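Side-chain contact in calcium-dependent protein kinase, putative (Plasmodium falciparum, PDB 3MSE), which probably phosphorylates serine and threonine residues of proteins in response to calcium, which the EF-hands of the C-terminal domain described here bind: residues S132-D136 with K137-N141. Numbering follows the deposited sequence.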
ATOM      1  N   SER A 132      15.862 -15.628  14.719  1.00 34.99           N
ATOM      2  CA  SER A 132      14.916 -16.422  13.959  1.00 35.78           C
ATOM      3  C   SER A 132      14.696 -15.829  12.569  1.00 35.35           C
ATOM      4  O   SER A 132      14.687 -16.548  11.559  1.00 34.38           O
ATOM      5  CB  SER A 132      13.587 -16.544  14.714  1.00 35.81           C
ATOM      6  OG  SER A 132      12.680 -17.272  13.908  1.00 39.74           O
ATOM      7  N   LEU A 133      14.536 -14.510  12.529  1.00 34.97           N
ATOM      8  CA  LEU A 133      14.371 -13.794  11.269  1.00 35.77           C
ATOM      9  C   LEU A 133      15.496 -14.136  10.279  1.00 35.30           C
ATOM     10  O   LEU A 133      15.253 -14.265   9.086  1.00 35.10           O
ATOM     11  CB  LEU A 133      14.311 -12.267  11.520  1.00 35.56           C
ATOM     12  CG  LEU A 133      14.090 -11.382  10.291  1.00 36.56           C
ATOM     13  CD1 LEU A 133      12.735 -11.660   9.657  1.00 37.92           C
ATOM     14  CD2 LEU A 133      14.188  -9.917  10.667  1.00 38.12           C
ATOM     15  N   VAL A 134      16.712 -14.320  10.776  1.00 35.55           N
ATOM     16  CA  VAL A 134      17.834 -14.569   9.882  1.00 36.43           C
ATOM     17  C   VAL A 134      18.220 -16.034   9.775  1.00 36.96           C
ATOM     18  O   VAL A 134      19.335 -16.370   9.326  1.00 36.82           O
ATOM     19  CB  VAL A 134      19.057 -13.674  10.236  1.00 36.71           C
ATOM     20  CG1 VAL A 134      18.625 -12.207  10.234  1.00 36.84           C
ATOM     21  CG2 VAL A 134      19.657 -14.054  11.590  1.00 36.24           C
ATOM     22  N   HIS A 135      17.290 -16.908  10.160  1.00 37.45           N
ATOM     23  CA  HIS A 135      17.562 -18.357  10.228  1.00 38.38           C
ATOM     24  C   HIS A 135      17.953 -18.943   8.860  1.00 38.77           C
ATOM     25  O   HIS A 135      18.667 -19.943   8.788  1.00 38.12           O
ATOM     26  CB  HIS A 135      16.339 -19.107  10.801  1.00 38.52           C
ATOM     27  CG  HIS A 135      15.276 -19.352   9.782  1.00 39.31           C
ATOM     28  ND1 HIS A 135      14.446 -18.355   9.322  1.00 42.70           N
ATOM     29  CD2 HIS A 135      14.961 -20.460   9.075  1.00 41.09           C
ATOM     30  CE1 HIS A 135      13.648 -18.846   8.390  1.00 43.05           C
ATOM     31  NE2 HIS A 135      13.938 -20.124   8.226  1.00 41.98           N
ATOM     32  N   ASP A 136      17.491 -18.323   7.773  1.00 39.52           N
ATOM     33  CA  ASP A 136      17.851 -18.798   6.436  1.00 41.18           C
ATOM     34  C   ASP A 136      18.903 -17.916   5.737  1.00 42.38           C
ATOM     35  O   ASP A 136      18.990 -17.899   4.514  1.00 41.98           O
ATOM     36  CB  ASP A 136      16.602 -18.950   5.551  1.00 40.82           C
ATOM     37  CG  ASP A 136      15.836 -17.625   5.350  1.00 42.40           C
ATOM     38  OD1 ASP A 136      14.805 -17.672   4.651  1.00 45.07           O
ATOM     39  OD2 ASP A 136      16.225 -16.553   5.883  1.00 42.13           O
ATOM     40  N   LYS A 137      19.682 -17.185   6.525  1.00 44.23           N
ATOM     41  CA  LYS A 137      20.678 -16.251   6.001  1.00 46.09           C
ATOM     42  C   LYS A 137      21.984 -16.552   6.683  1.00 47.48           C
ATOM     43  O   LYS A 137      22.007 -16.941   7.862  1.00 47.29           O
ATOM     44  CB  LYS A 137      20.289 -14.790   6.307  1.00 46.09           C
ATOM     45  CG  LYS A 137      18.878 -14.374   5.923  1.00 46.27           C
ATOM     46  CD  LYS A 137      18.739 -14.170   4.422  1.00 48.47           C
ATOM     47  CE  LYS A 137      17.406 -13.500   4.061  1.00 48.26           C
ATOM     48  NZ  LYS A 137      16.251 -14.451   4.083  1.00 50.25           N
ATOM     49  N   VAL A 138      23.076 -16.361   5.950  1.00 49.53           N
ATOM     50  CA  VAL A 138      24.416 -16.692   6.446  1.00 51.59           C
ATOM     51  C   VAL A 138      24.899 -15.778   7.593  1.00 52.83           C
ATOM     52  O   VAL A 138      25.905 -16.081   8.250  1.00 54.13           O
ATOM     53  CB  VAL A 138      25.447 -16.816   5.272  1.00 51.78           C
ATOM     54  CG1 VAL A 138      25.399 -15.584   4.351  1.00 53.25           C
ATOM     55  CG2 VAL A 138      26.859 -17.061   5.785  1.00 52.00           C
ATOM     56  N   LEU A 139      24.164 -14.700   7.859  1.00 53.72           N
ATOM     57  CA  LEU A 139      24.440 -13.768   8.970  1.00 54.63           C
ATOM     58  C   LEU A 139      24.603 -14.444  10.336  1.00 55.53           C
ATOM     59  O   LEU A 139      24.020 -15.502  10.587  1.00 55.38           O
ATOM     60  CB  LEU A 139      23.330 -12.715   9.088  1.00 54.41           C
ATOM     61  CG  LEU A 139      22.802 -12.010   7.841  1.00 54.62           C
ATOM     62  CD1 LEU A 139      21.555 -11.225   8.214  1.00 54.99           C
ATOM     63  CD2 LEU A 139      23.859 -11.093   7.237  1.00 54.27           C
ATOM     64  N   ASP A 140      25.364 -13.795  11.221  1.00 56.35           N
ATOM     65  CA  ASP A 140      25.735 -14.358  12.523  1.00 57.19           C
ATOM     66  C   ASP A 140      25.438 -13.388  13.673  1.00 57.25           C
ATOM     67  O   ASP A 140      24.723 -12.399  13.491  1.00 57.05           O
ATOM     68  CB  ASP A 140      27.223 -14.760  12.524  1.00 57.76           C
ATOM     69  CG  ASP A 140      28.174 -13.577  12.217  1.00 59.26           C
ATOM     70  OD1 ASP A 140      27.891 -12.407  12.585  1.00 60.10           O
ATOM     71  OD2 ASP A 140      29.231 -13.837  11.605  1.00 61.41           O
ATOM     72  N   ASN A 141      26.008 -13.662  14.846  1.00 57.31           N
ATOM     73  CA  ASN A 141      25.732 -12.860  16.045  1.00 57.53           C
ATOM     74  C   ASN A 141      26.307 -11.432  16.050  1.00 57.15           C
ATOM     75  O   ASN A 141      25.737 -10.535  16.693  1.00 56.95           O
ATOM     76  CB  ASN A 141      26.175 -13.604  17.307  1.00 57.93           C
ATOM     77  CG  ASN A 141      25.132 -13.536  18.397  1.00 59.88           C
ATOM     78  OD1 ASN A 141      25.295 -12.825  19.394  1.00 61.52           O
ATOM     79  ND2 ASN A 141      24.026 -14.259  18.198  1.00 61.71           N
TER
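Lys137 and Asp136, neighbours in sequence, join their side chains by a salt bridge at the end of a type I beta turn, Val134 to Lys137, which follows the exiting helix 127-133 of an EF-hand. The turn is closed by Lys137 N, which donates to Val134 O at 2.9 Å. From CB, 3.5 Å from that same Val134 O, the lysine chain runs beside the aspartate: CG passes 3.4 Å from Asp136 OD2, CD lies near Asp136 O, and CE again skirts the carboxylate. Bends at chi2 (-75°) and chi4 (-78°) fold the chain back, and NZ meets Asp136 OD2 at 2.8 Å from above the carboxylate plane. A long, flexible lysine suits this place, because its ammonium also hydrogen-bonds OD1 of Asn85 of the second subunit. Branched Val134, buried as the chain leaves the helix, sets CG1 3.7 Å from Leu139 CD1, the two side chains crossing at about a right angle; Leu139 also packs on Ile22 of helix 18-48. Within the turn, His135 suits the position just past the helix end because its ring ND1 and backbone N both donate to Ser132 O, ND1 at 2.9 Å and nearly in line with the C=O bond.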